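Local coordinates for protein putative hyaluronoglucosaminidase (Clostridium perfringens, PDB 6PWI) that probably hydrolyses terminal N-acetylhexosamine residues as a family 84 glycoside hydrolase, this chain spanning its N-terminal domain, catalytic barrel and following helical region, at residues E428-K433 and S537-L542; Y461-A466 and N531-K536; S120-H125 and A138-N143; D126-S131 and I171-D176. One frame throughout, in Å; residues are numbered along the deposited sequence.

Contact 1 (E428-K433 and S537-L542); sequences EAQASK and SKNELL
Gln430 OE1 is gripped from both faces of its amide: Asn539 ND2 donates to it at 3.0 Å across the contact, and Lys433 NZ reaches it at 3.1 Å from the other face. The Asn539 bond is almost perfectly straight (177° at the hydrogen) and leaves in the plane of the asparagine amide, yet it arrives well above the glutamine carbonyl plane; the two amide planes stand 77° apart. Asn539 divides its work. While ND2 crosses to the glutamine, OD1 accepts from Leu542 N at 3.0 Å, so the residue serves as N-cap of the helix that follows. A bend at chi2 (-71°) folds the Gln430 chain back over the start of this helix: CB lies 3.7 Å from Leu542 CD1, and CG rests 3.9 Å from Leu541 CB. The other end of the glutamine amide is tied down too, NE2 bonding to Asp198 and Asn195. Asp198 also forms a salt bridge with Lys433, and its negative charge would be expected to steady the lysine beside OE1. With both amide ends and the ammonium engaged, this buried polar cluster has little freedom to rotate. It lies where the loop after barrel strand 418-423 enters helix 433-444, set against the first turn of helix 540-572, with helix 193-204 supplying Asp198 and Asn195.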
loop_
_atom_site.group_PDB
_atom_site.type_symbol
_atom_site.label_atom_id
_atom_site.label_comp_id
_atom_site.label_asym_id
_atom_site.label_seq_id
_atom_site.Cartn_x
_atom_site.Cartn_y
_atom_site.Cartn_z
ATOM N N GLU A 428 11.275 -0.166 -5.636
ATOM C CA GLU A 428 11.814 0.062 -4.302
ATOM C C GLU A 428 10.749 -0.320 -3.278
ATOM O O GLU A 428 9.824 0.454 -3.010
ATOM C CB GLU A 428 12.265 1.515 -4.125
ATOM C CG GLU A 428 13.503 1.869 -4.921
ATOM C CD GLU A 428 13.264 2.111 -6.402
ATOM O OE1 GLU A 428 12.093 2.295 -6.792
ATOM O OE2 GLU A 428 14.249 2.108 -7.170
ATOM N N ALA A 429 10.902 -1.520 -2.708
ATOM C CA ALA A 429 9.842 -2.139 -1.931
ATOM C C ALA A 429 9.573 -1.368 -0.639
ATOM O O ALA A 429 8.428 -1.015 -0.362
ATOM C CB ALA A 429 10.153 -3.593 -1.687
ATOM N N GLN A 430 10.628 -1.098 0.138
ATOM C CA GLN A 430 10.496 -0.437 1.431
ATOM C C GLN A 430 9.882 0.956 1.277
ATOM O O GLN A 430 8.970 1.308 2.018
ATOM C CB GLN A 430 11.844 -0.401 2.152
ATOM C CG GLN A 430 12.380 -1.779 2.511
ATOM C CD GLN A 430 11.588 -2.426 3.621
ATOM O OE1 GLN A 430 11.265 -1.802 4.627
ATOM N NE2 GLN A 430 11.267 -3.695 3.446
ATOM N N ALA A 431 10.362 1.731 0.294
ATOM C CA ALA A 431 9.850 3.061 -0.004
ATOM C C ALA A 431 8.359 3.015 -0.339
ATOM O O ALA A 431 7.645 3.994 -0.122
ATOM C CB ALA A 431 10.644 3.670 -1.129
ATOM N N SER A 432 7.895 1.876 -0.859
ATOM C CA SER A 432 6.508 1.714 -1.258
ATOM C C SER A 432 5.575 1.653 -0.049
ATOM O O SER A 432 4.357 1.766 -0.202
ATOM C CB SER A 432 6.342 0.501 -2.128
ATOM O OG SER A 432 6.983 0.702 -3.374
ATOM N N LYS A 433 6.138 1.482 1.151
ATOM C CA LYS A 433 5.297 1.303 2.329
ATOM C C LYS A 433 4.394 2.514 2.552
ATOM O O LYS A 433 3.317 2.360 3.131
ATOM C CB LYS A 433 6.100 0.952 3.586
ATOM C CG LYS A 433 6.595 -0.488 3.633
ATOM C CD LYS A 433 7.571 -0.716 4.754
ATOM C CE LYS A 433 8.051 -2.141 4.873
ATOM N NZ LYS A 433 8.660 -2.332 6.206
ATOM N N SER A 537 17.936 4.916 11.781
ATOM C CA SER A 537 17.133 3.815 11.272
ATOM C C SER A 537 17.880 2.493 11.445
ATOM O O SER A 537 19.086 2.428 11.209
ATOM C CB SER A 537 16.758 4.061 9.831
ATOM O OG SER A 537 16.112 2.931 9.272
ATOM N N LYS A 538 17.145 1.445 11.845
ATOM C CA LYS A 538 17.698 0.109 12.027
ATOM C C LYS A 538 17.305 -0.804 10.864
ATOM O O LYS A 538 17.585 -2.002 10.908
ATOM C CB LYS A 538 17.160 -0.533 13.308
ATOM C CG LYS A 538 17.267 0.281 14.590
ATOM C CD LYS A 538 16.788 -0.519 15.790
ATOM C CE LYS A 538 16.349 0.325 16.968
ATOM N NZ LYS A 538 17.507 0.819 17.751
ATOM N N ASN A 539 16.674 -0.233 9.828
ATOM C CA ASN A 539 16.124 -0.970 8.701
ATOM C C ASN A 539 17.099 -0.938 7.520
ATOM O O ASN A 539 17.015 -0.072 6.644
ATOM C CB ASN A 539 14.723 -0.447 8.373
ATOM C CG ASN A 539 14.048 -1.107 7.187
ATOM O OD1 ASN A 539 14.655 -1.870 6.436
ATOM N ND2 ASN A 539 12.784 -0.780 6.992
ATOM N N GLU A 540 18.003 -1.928 7.489
ATOM C CA GLU A 540 19.046 -2.034 6.477
ATOM C C GLU A 540 18.453 -2.048 5.070
ATOM O O GLU A 540 19.066 -1.531 4.139
ATOM C CB GLU A 540 19.898 -3.289 6.690
ATOM C CG GLU A 540 20.732 -3.254 7.958
ATOM C CD GLU A 540 21.501 -1.958 8.179
ATOM O OE1 GLU A 540 22.138 -1.468 7.213
ATOM O OE2 GLU A 540 21.442 -1.425 9.314
ATOM N N LEU A 541 17.275 -2.662 4.921
ATOM C CA LEU A 541 16.666 -2.828 3.612
ATOM C C LEU A 541 16.216 -1.474 3.068
ATOM O O LEU A 541 16.410 -1.194 1.890
ATOM C CB LEU A 541 15.502 -3.822 3.694
ATOM C CG LEU A 541 15.898 -5.296 3.783
ATOM C CD1 LEU A 541 14.684 -6.163 4.079
ATOM C CD2 LEU A 541 16.599 -5.754 2.511
ATOM N N LEU A 542 15.629 -0.637 3.933
ATOM C CA LEU A 542 15.198 0.694 3.535
ATOM C C LEU A 542 16.420 1.578 3.272
ATOM O O LEU A 542 16.478 2.271 2.260
ATOM C CB LEU A 542 14.280 1.257 4.624
ATOM C CG LEU A 542 13.859 2.721 4.485
ATOM C CD1 LEU A 542 13.068 2.958 3.205
ATOM C CD2 LEU A 542 13.054 3.157 5.700
#

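Contact 2 (Y461-A466 and N531-K536); sequences YIEPDA and NNFATK
Glu463 OE2 is gripped by two backbone amides of its own turn, Asp465 N at 3.0 Å and, weakly, Ala466 N at 3.2 Å, while the glutamate's CG approaches the Phe533 ring at CE1. The Asp465 amide meets OE2 on the anti side of the carboxylate, close to its plane. The other carboxylate oxygen of Glu463, OE1, bonds to Ser537, just beyond the helix that carries Phe533, so one carboxylate ties the turn to the end of that helix. Phe533 has its ring directed at the turn by a chi1 of 171°, which sets CG anti to the backbone N. Ala466 CB then lies 3.8 Å from Phe533 CD1 and 4.0 Å from Lys536 CB, held between ring and lysine stem. Nearer the surface, Asp465 CB sits over the last turn of helix 513-536, close to Lys536 O. The lysine chain runs past Asp465 O, its CE 3.8 Å from that oxygen. Phe473 of helix 467-475 meets the Phe533 ring edge-to-face. The segments thus meet through carbon-to-carbon contacts round Ala466 and carbon-to-carbonyl contacts beside Asp465, while the charge of Glu463 is taken up by the turn and Ser537, and that of Lys536 by a salt bridge with Glu469.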
loop_
_atom_site.group_PDB
_atom_site.type_symbol
_atom_site.label_atom_id
_atom_site.label_comp_id
_atom_site.label_asym_id
_atom_site.label_seq_id
_atom_site.Cartn_x
_atom_site.Cartn_y
_atom_site.Cartn_z
ATOM N N TYR A 461 4.890 4.489 11.641
ATOM C CA TYR A 461 4.671 3.063 11.460
ATOM C C TYR A 461 5.709 2.478 10.508
ATOM O O TYR A 461 6.173 1.360 10.711
ATOM C CB TYR A 461 3.257 2.802 10.943
ATOM C CG TYR A 461 2.196 3.293 11.886
ATOM C CD1 TYR A 461 1.882 2.581 13.033
ATOM C CD2 TYR A 461 1.537 4.494 11.653
ATOM C CE1 TYR A 461 0.918 3.037 13.918
ATOM C CE2 TYR A 461 0.571 4.964 12.530
ATOM C CZ TYR A 461 0.261 4.231 13.666
ATOM O OH TYR A 461 -0.692 4.678 14.532
ATOM N N ILE A 462 6.058 3.239 9.468
ATOM C CA ILE A 462 6.974 2.750 8.456
ATOM C C ILE A 462 8.381 2.699 9.040
ATOM O O ILE A 462 9.114 1.747 8.791
ATOM C CB ILE A 462 6.902 3.619 7.186
ATOM C CG1 ILE A 462 5.486 3.611 6.609
ATOM C CG2 ILE A 462 7.952 3.184 6.167
ATOM C CD1 ILE A 462 5.250 4.655 5.555
ATOM N N GLU A 463 8.736 3.729 9.814
ATOM C CA GLU A 463 10.096 3.901 10.298
ATOM C C GLU A 463 10.064 4.478 11.713
ATOM O O GLU A 463 10.125 5.695 11.894
ATOM C CB GLU A 463 10.894 4.775 9.325
ATOM C CG GLU A 463 12.261 5.183 9.841
ATOM C CD GLU A 463 13.098 4.024 10.358
ATOM O OE1 GLU A 463 13.517 3.189 9.528
ATOM O OE2 GLU A 463 13.307 3.936 11.594
ATOM N N PRO A 464 9.999 3.622 12.762
ATOM C CA PRO A 464 9.787 4.088 14.136
ATOM C C PRO A 464 10.925 4.909 14.745
ATOM O O PRO A 464 10.693 5.700 15.652
ATOM C CB PRO A 464 9.588 2.796 14.947
ATOM C CG PRO A 464 9.340 1.722 13.906
ATOM C CD PRO A 464 10.113 2.158 12.679
ATOM N N ASP A 465 12.153 4.732 14.244
ATOM C CA ASP A 465 13.318 5.356 14.855
ATOM C C ASP A 465 13.687 6.671 14.162
ATOM O O ASP A 465 14.358 7.513 14.758
ATOM C CB ASP A 465 14.505 4.394 14.918
ATOM C CG ASP A 465 14.158 3.049 15.535
ATOM O OD1 ASP A 465 14.085 2.971 16.781
ATOM O OD2 ASP A 465 13.944 2.092 14.758
ATOM N N ALA A 466 13.250 6.845 12.907
ATOM C CA ALA A 466 13.673 7.981 12.103
ATOM C C ALA A 466 12.489 8.559 11.334
ATOM O O ALA A 466 12.619 8.898 10.157
ATOM C CB ALA A 466 14.776 7.547 11.169
ATOM N N ASN A 531 21.626 13.481 7.126
ATOM C CA ASN A 531 22.851 13.131 7.830
ATOM C C ASN A 531 22.565 12.222 9.027
ATOM O O ASN A 531 23.442 11.478 9.457
ATOM C CB ASN A 531 23.691 14.358 8.200
ATOM C CG ASN A 531 24.410 14.986 7.022
ATOM O OD1 ASN A 531 24.808 14.304 6.079
ATOM N ND2 ASN A 531 24.578 16.294 7.063
ATOM N N ASN A 532 21.337 12.258 9.553
ATOM C CA ASN A 532 21.028 11.537 10.777
ATOM C C ASN A 532 20.305 10.228 10.482
ATOM O O ASN A 532 20.196 9.376 11.365
ATOM C CB ASN A 532 20.181 12.372 11.744
ATOM C CG ASN A 532 20.911 13.596 12.247
ATOM O OD1 ASN A 532 22.117 13.549 12.458
ATOM N ND2 ASN A 532 20.192 14.692 12.434
ATOM N N PHE A 533 19.807 10.080 9.249
ATOM C CA PHE A 533 18.885 8.997 8.943
ATOM C C PHE A 533 19.551 7.636 9.141
ATOM O O PHE A 533 19.007 6.795 9.861
ATOM C CB PHE A 533 18.283 9.153 7.548
ATOM C CG PHE A 533 17.482 7.963 7.090
ATOM C CD1 PHE A 533 16.216 7.716 7.603
ATOM C CD2 PHE A 533 17.992 7.088 6.142
ATOM C CE1 PHE A 533 15.475 6.621 7.176
ATOM C CE2 PHE A 533 17.251 5.993 5.721
ATOM C CZ PHE A 533 15.996 5.759 6.239
ATOM N N ALA A 534 20.718 7.433 8.507
ATOM C CA ALA A 534 21.408 6.149 8.524
ATOM C C ALA A 534 21.786 5.755 9.951
ATOM O O ALA A 534 21.827 4.568 10.282
ATOM C CB ALA A 534 22.615 6.181 7.621
ATOM N N THR A 535 22.044 6.764 10.790
ATOM C CA THR A 535 22.394 6.544 12.182
ATOM C C THR A 535 21.174 6.041 12.945
ATOM O O THR A 535 21.302 5.148 13.772
ATOM C CB THR A 535 23.062 7.790 12.786
ATOM O OG1 THR A 535 24.444 7.697 12.441
ATOM C CG2 THR A 535 22.954 7.887 14.293
ATOM N N LYS A 536 19.997 6.607 12.655
ATOM C CA LYS A 536 18.833 6.403 13.505
ATOM C C LYS A 536 18.054 5.156 13.091
ATOM O O LYS A 536 17.572 4.423 13.952
ATOM C CB LYS A 536 17.955 7.656 13.554
ATOM C CG LYS A 536 18.499 8.772 14.434
ATOM C CD LYS A 536 17.902 10.127 14.140
ATOM C CE LYS A 536 16.763 10.494 15.062
ATOM N NZ LYS A 536 16.446 11.933 14.936
#

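Contact 3 (S120-H125 and A138-N143); sequences SHFENH and AVLGKN. With EDO (1,2-ethanediol), chain I.
Lys142 starts with CG lodged between its backbone N and carbonyl carbon (chi1 66°) and then bends at chi3 (-60°), which carries its ammonium to the backbone carbonyls of the 120-125 loop, while Phe122 has CG anti to its carbonyl carbon (chi1 -79°) and lays its ring against the end of the strand. The lysine and phenylalanine side chains slide past each other in opposite directions, Phe122 CD1 being 3.9 Å from Lys142 CB. NZ donates to two loop carbonyls, Phe122 O at 3.1 Å and Asn124 O at 3.0 Å. It comes in slightly tilted from the plane of the first carbonyl but well above that of the second. His121 to Asn124 form a type I beta turn, so the lysine pins together the carbonyls of that turn as the chain heads into strand 127-133. That strand and 136-141 form a hairpin in the mixed sheet of the N-terminal domain, which belongs to the glycosyl hydrolase family 20 domain 2 class, and the loop packs at the open end of the hairpin, away from its turn. Here the Phe122 ring turns its edge to Leu140 O, which lies near the ring plane, 3.5 Å from Phe122 CE1. Leu140 CD2 reaches Phe122 CZ at 4.0 Å, the two side chains crossing at about a right angle. His121 CD2 covers one face of the ring, above its centre. A 1,2-ethanediol, probably from the crystallisation liquor, takes a further bond from Lys142 NZ through its O1 at 3.3 Å, and the same oxygen has a weak bond with His125 ND1.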
loop_
_atom_site.group_PDB
_atom_site.type_symbol
_atom_site.label_atom_id
_atom_site.label_comp_id
_atom_site.label_asym_id
_atom_site.label_seq_id
_atom_site.Cartn_x
_atom_site.Cartn_y
_atom_site.Cartn_z
ATOM N N SER A 120 -27.293 -6.067 12.202
ATOM C CA SER A 120 -27.330 -5.200 11.031
ATOM C C SER A 120 -25.914 -4.794 10.627
ATOM O O SER A 120 -25.666 -4.364 9.502
ATOM C CB SER A 120 -28.166 -3.970 11.305
ATOM O OG SER A 120 -29.402 -4.304 11.918
ATOM N N HIS A 121 -24.992 -4.919 11.580
ATOM C CA HIS A 121 -23.600 -4.566 11.382
ATOM C C HIS A 121 -22.930 -5.540 10.402
ATOM O O HIS A 121 -22.164 -5.119 9.537
ATOM C CB HIS A 121 -22.943 -4.412 12.768
ATOM C CG HIS A 121 -21.462 -4.270 12.761
ATOM N ND1 HIS A 121 -20.818 -3.248 12.091
ATOM C CD2 HIS A 121 -20.497 -5.008 13.346
ATOM C CE1 HIS A 121 -19.517 -3.371 12.257
ATOM N NE2 HIS A 121 -19.296 -4.442 13.022
ATOM N N PHE A 122 -23.282 -6.829 10.494
ATOM C CA PHE A 122 -22.415 -7.911 10.050
ATOM C C PHE A 122 -22.554 -8.228 8.562
ATOM O O PHE A 122 -21.787 -9.025 8.030
ATOM C CB PHE A 122 -22.565 -9.138 10.952
ATOM C CG PHE A 122 -21.814 -9.018 12.255
ATOM C CD1 PHE A 122 -20.440 -9.211 12.304
ATOM C CD2 PHE A 122 -22.476 -8.687 13.426
ATOM C CE1 PHE A 122 -19.748 -9.089 13.499
ATOM C CE2 PHE A 122 -21.783 -8.565 14.621
ATOM C CZ PHE A 122 -20.422 -8.767 14.656
ATOM N N GLU A 123 -23.504 -7.581 7.888
ATOM C CA GLU A 123 -23.659 -7.767 6.451
ATOM C C GLU A 123 -22.523 -7.080 5.687
ATOM O O GLU A 123 -22.177 -7.515 4.593
ATOM C CB GLU A 123 -25.043 -7.291 6.008
ATOM C CG GLU A 123 -25.387 -5.918 6.554
ATOM C CD GLU A 123 -26.863 -5.661 6.793
ATOM O OE1 GLU A 123 -27.333 -4.564 6.421
ATOM O OE2 GLU A 123 -27.535 -6.550 7.363
ATOM N N ASN A 124 -21.938 -6.024 6.276
ATOM C CA ASN A 124 -20.851 -5.260 5.678
ATOM C C ASN A 124 -19.608 -6.125 5.466
ATOM O O ASN A 124 -19.457 -7.170 6.102
ATOM C CB ASN A 124 -20.485 -4.048 6.535
ATOM C CG ASN A 124 -21.580 -3.007 6.560
ATOM O OD1 ASN A 124 -22.353 -2.901 5.615
ATOM N ND2 ASN A 124 -21.654 -2.241 7.636
ATOM N N HIS A 125 -18.711 -5.662 4.580
ATOM C CA HIS A 125 -17.459 -6.349 4.305
ATOM C C HIS A 125 -16.570 -6.362 5.547
ATOM O O HIS A 125 -16.383 -5.327 6.192
ATOM C CB HIS A 125 -16.696 -5.697 3.142
ATOM C CG HIS A 125 -17.442 -5.614 1.853
ATOM N ND1 HIS A 125 -17.934 -6.732 1.205
ATOM C CD2 HIS A 125 -17.747 -4.553 1.071
ATOM C CE1 HIS A 125 -18.532 -6.362 0.090
ATOM N NE2 HIS A 125 -18.434 -5.029 -0.012
ATOM N N ALA A 138 -13.147 -8.632 24.069
ATOM C CA ALA A 138 -13.806 -9.545 23.149
ATOM C C ALA A 138 -13.727 -9.039 21.707
ATOM O O ALA A 138 -13.691 -7.834 21.453
ATOM C CB ALA A 138 -15.237 -9.775 23.588
ATOM N N VAL A 139 -13.711 -9.991 20.769
ATOM C CA VAL A 139 -13.813 -9.708 19.347
ATOM C C VAL A 139 -14.831 -10.675 18.757
ATOM O O VAL A 139 -14.722 -11.887 18.945
ATOM C CB VAL A 139 -12.454 -9.854 18.635
ATOM C CG1 VAL A 139 -12.584 -9.730 17.125
ATOM C CG2 VAL A 139 -11.413 -8.883 19.168
ATOM N N LEU A 140 -15.813 -10.125 18.041
ATOM C CA LEU A 140 -16.746 -10.935 17.280
ATOM C C LEU A 140 -16.669 -10.492 15.824
ATOM O O LEU A 140 -16.931 -9.329 15.522
ATOM C CB LEU A 140 -18.156 -10.739 17.846
ATOM C CG LEU A 140 -19.203 -11.743 17.363
ATOM C CD1 LEU A 140 -18.950 -13.119 17.957
ATOM C CD2 LEU A 140 -20.607 -11.275 17.707
ATOM N N GLY A 141 -16.285 -11.417 14.936
ATOM C CA GLY A 141 -16.219 -11.121 13.514
ATOM C C GLY A 141 -17.275 -11.905 12.741
ATOM O O GLY A 141 -17.816 -12.880 13.260
ATOM N N LYS A 142 -17.564 -11.482 11.503
ATOM C CA LYS A 142 -18.517 -12.205 10.673
ATOM C C LYS A 142 -17.913 -13.543 10.257
ATOM O O LYS A 142 -18.641 -14.481 9.944
ATOM C CB LYS A 142 -18.954 -11.378 9.462
ATOM C CG LYS A 142 -17.869 -11.077 8.436
ATOM C CD LYS A 142 -18.375 -10.259 7.262
ATOM C CE LYS A 142 -19.489 -10.932 6.484
ATOM N NZ LYS A 142 -20.149 -9.989 5.554
ATOM N N ASN A 143 -16.577 -13.612 10.279
ATOM C CA ASN A 143 -15.838 -14.836 10.026
ATOM C C ASN A 143 -14.464 -14.701 10.678
ATOM O O ASN A 143 -14.173 -13.682 11.303
ATOM C CB ASN A 143 -15.745 -15.132 8.529
ATOM C CG ASN A 143 -15.278 -13.928 7.738
ATOM O OD1 ASN A 143 -14.281 -13.294 8.091
ATOM N ND2 ASN A 143 -16.006 -13.584 6.687
HETATM C C1 EDO I . -17.863 -10.375 1.894
HETATM O O1 EDO I . -18.943 -9.715 2.519
HETATM C C2 EDO I . -16.655 -10.292 2.742
HETATM O O2 EDO I . -16.989 -9.997 4.084
#

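Contact 4 (D126-S131 and I171-D176); sequences DAHVVS and IEDYSD. With EDO (1,2-ethanediol), chain I.
Two antiparallel neighbours in the mixed sheet of the N-terminal domain, strands 127-133 and 165-175, meet here in regular register. His128 and Asp173 are a hydrogen-bonded pair, with His128 N to Asp173 O and Asp173 N to His128 O both at 2.9 Å. Val130 and Ile171 make the next such pair, Val130 N donating to Ile171 O at 2.9 Å and Ile171 N to Val130 O at 2.8 Å. Val129 and Glu172, the non-hydrogen-bonded pair between them, send their side chains to the other face. The sheet belongs to a domain of the glycosyl hydrolase family 20 domain 2 class, and helix 144-158 packs over the face that carries His128 and Val130. On that face the His128 and Asp173 side chains run side by side and point the same way, ring and carboxylate planes 45° apart. Asp173 CB makes a CH-pi contact over the ring face, 3.7 Å from His128 CE1. The ring's rotation is fixed at both nitrogens: ND1 donates in the ring plane to Asp126 O at 3.0 Å, nearly along the C=O axis, and NE2 shares a hydrogen bond with a water that donates to Asp173 OD2. Asp173 OD1 accepts from Tyr174 N, Gln41 N and Trp444 NE1; the Trp444 bond links the sheet to helix 433-444 of the catalytic part. Beyond His128, Val130 CB packs 4.0 Å from Ile171 CB. Where the chain turns a corner at Asp126, OD2 comes 3.8 Å from Ser175 CB while forming a salt bridge with Arg180.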
loop_
_atom_site.group_PDB
_atom_site.type_symbol
_atom_site.label_atom_id
_atom_site.label_comp_id
_atom_site.label_asym_id
_atom_site.label_seq_id
_atom_site.Cartn_x
_atom_site.Cartn_y
_atom_site.Cartn_z
ATOM N N ASP A 126 -16.028 -7.548 5.862
ATOM C CA ASP A 126 -15.005 -7.735 6.883
ATOM C C ASP A 126 -15.492 -7.228 8.246
ATOM O O ASP A 126 -14.683 -6.862 9.102
ATOM C CB ASP A 126 -13.669 -7.121 6.444
ATOM C CG ASP A 126 -13.079 -7.755 5.190
ATOM O OD1 ASP A 126 -13.146 -8.997 5.074
ATOM O OD2 ASP A 126 -12.546 -7.005 4.337
ATOM N N ALA A 127 -16.817 -7.233 8.445
ATOM C CA ALA A 127 -17.428 -6.611 9.610
ATOM C C ALA A 127 -16.995 -7.325 10.889
ATOM O O ALA A 127 -16.950 -8.555 10.936
ATOM C CB ALA A 127 -18.930 -6.602 9.464
ATOM N N HIS A 128 -16.687 -6.536 11.924
ATOM C CA HIS A 128 -16.331 -7.097 13.213
ATOM C C HIS A 128 -16.515 -6.048 14.304
ATOM O O HIS A 128 -16.646 -4.862 14.017
ATOM C CB HIS A 128 -14.894 -7.638 13.190
ATOM C CG HIS A 128 -13.863 -6.574 13.010
ATOM N ND1 HIS A 128 -13.522 -6.078 11.765
ATOM C CD2 HIS A 128 -13.117 -5.890 13.907
ATOM C CE1 HIS A 128 -12.600 -5.147 11.905
ATOM N NE2 HIS A 128 -12.330 -5.012 13.209
ATOM N N VAL A 129 -16.485 -6.513 15.558
ATOM C CA VAL A 129 -16.693 -5.694 16.737
ATOM C C VAL A 129 -15.570 -5.988 17.723
ATOM O O VAL A 129 -15.212 -7.146 17.922
ATOM C CB VAL A 129 -18.065 -6.011 17.361
ATOM C CG1 VAL A 129 -18.210 -5.428 18.758
ATOM C CG2 VAL A 129 -19.213 -5.571 16.462
ATOM N N VAL A 130 -15.016 -4.931 18.323
ATOM C CA VAL A 130 -14.071 -5.084 19.421
ATOM C C VAL A 130 -14.684 -4.449 20.665
ATOM O O VAL A 130 -15.107 -3.297 20.633
ATOM C CB VAL A 130 -12.690 -4.480 19.095
ATOM C CG1 VAL A 130 -11.711 -4.663 20.245
ATOM C CG2 VAL A 130 -12.105 -5.059 17.818
ATOM N N SER A 131 -14.749 -5.216 21.757
ATOM C CA SER A 131 -15.340 -4.711 22.985
ATOM C C SER A 131 -14.351 -4.831 24.140
ATOM O O SER A 131 -13.784 -5.897 24.372
ATOM C CB SER A 131 -16.628 -5.417 23.284
ATOM O OG SER A 131 -16.854 -5.461 24.679
ATOM N N ILE A 171 -15.484 -0.841 19.345
ATOM C CA ILE A 171 -15.247 -0.607 17.931
ATOM C C ILE A 171 -16.299 -1.388 17.151
ATOM O O ILE A 171 -16.455 -2.588 17.360
ATOM C CB ILE A 171 -13.819 -1.034 17.515
ATOM C CG1 ILE A 171 -12.729 -0.282 18.280
ATOM C CG2 ILE A 171 -13.627 -0.898 16.011
ATOM C CD1 ILE A 171 -11.343 -0.851 18.082
ATOM N N GLU A 172 -17.015 -0.699 16.259
ATOM C CA GLU A 172 -17.888 -1.373 15.312
ATOM C C GLU A 172 -17.362 -1.100 13.904
ATOM O O GLU A 172 -17.635 -0.044 13.334
ATOM C CB GLU A 172 -19.340 -0.917 15.478
ATOM C CG GLU A 172 -19.936 -1.246 16.841
ATOM C CD GLU A 172 -21.174 -0.435 17.204
ATOM O OE1 GLU A 172 -21.025 0.604 17.905
ATOM O OE2 GLU A 172 -22.287 -0.841 16.788
ATOM N N ASP A 173 -16.602 -2.055 13.354
ATOM C CA ASP A 173 -15.775 -1.766 12.194
ATOM C C ASP A 173 -16.181 -2.629 11.003
ATOM O O ASP A 173 -16.744 -3.713 11.158
ATOM C CB ASP A 173 -14.287 -1.898 12.524
ATOM C CG ASP A 173 -13.404 -0.928 11.757
ATOM O OD1 ASP A 173 -13.923 -0.245 10.833
ATOM O OD2 ASP A 173 -12.205 -0.857 12.083
ATOM N N TYR A 174 -15.882 -2.111 9.810
ATOM C CA TYR A 174 -16.061 -2.841 8.566
ATOM C C TYR A 174 -15.284 -2.141 7.452
ATOM O O TYR A 174 -14.805 -1.025 7.631
ATOM C CB TYR A 174 -17.545 -2.952 8.218
ATOM C CG TYR A 174 -18.212 -1.634 7.926
ATOM C CD1 TYR A 174 -18.162 -1.069 6.660
ATOM C CD2 TYR A 174 -18.905 -0.958 8.921
ATOM C CE1 TYR A 174 -18.779 0.144 6.396
ATOM C CE2 TYR A 174 -19.534 0.251 8.672
ATOM C CZ TYR A 174 -19.466 0.803 7.406
ATOM O OH TYR A 174 -20.086 1.994 7.171
ATOM N N SER A 175 -15.175 -2.812 6.302
ATOM C CA SER A 175 -14.439 -2.282 5.171
ATOM C C SER A 175 -15.408 -1.796 4.102
ATOM O O SER A 175 -16.399 -2.460 3.810
ATOM C CB SER A 175 -13.502 -3.305 4.602
ATOM O OG SER A 175 -12.772 -2.753 3.513
ATOM N N ASP A 176 -15.087 -0.637 3.516
ATOM C CA ASP A 176 -15.821 -0.128 2.373
ATOM C C ASP A 176 -15.511 -0.990 1.154
ATOM O O ASP A 176 -16.407 -1.281 0.372
ATOM C CB ASP A 176 -15.551 1.361 2.152
ATOM C CG ASP A 176 -16.283 2.237 3.154
ATOM O OD1 ASP A 176 -17.490 1.975 3.381
ATOM O OD2 ASP A 176 -15.638 3.157 3.718
HETATM C C1 EDO I . -17.863 -10.375 1.894
HETATM O O1 EDO I . -18.943 -9.715 2.519
HETATM C C2 EDO I . -16.655 -10.292 2.742
HETATM O O2 EDO I . -16.989 -9.997 4.084
HETATM O O HOH W 1 -11.212 -2.602 14.207
#

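The four contacts form two pairs at separate places in the chain. Contacts 3 and 4, their centres about 6 Å apart, share the mixed sheet of the N-terminal domain: strand 127-133 lies between 136-141 and 165-175, and their segments alternate along the sequence. Both touch the same ethanediol. Contacts 1 and 2 come later, centres about 10 Å apart, contact 2 nested within the loop that contact 1 closes; they touch directly, and helices 513-536 and 540-572, which they involve, follow each other in the chain. The pairs do not touch, contacts 1 and 3 lying about 34 Å apart between centres: one pair belongs to the N-terminal domain, the other to the junction between barrel region and C-terminal helices.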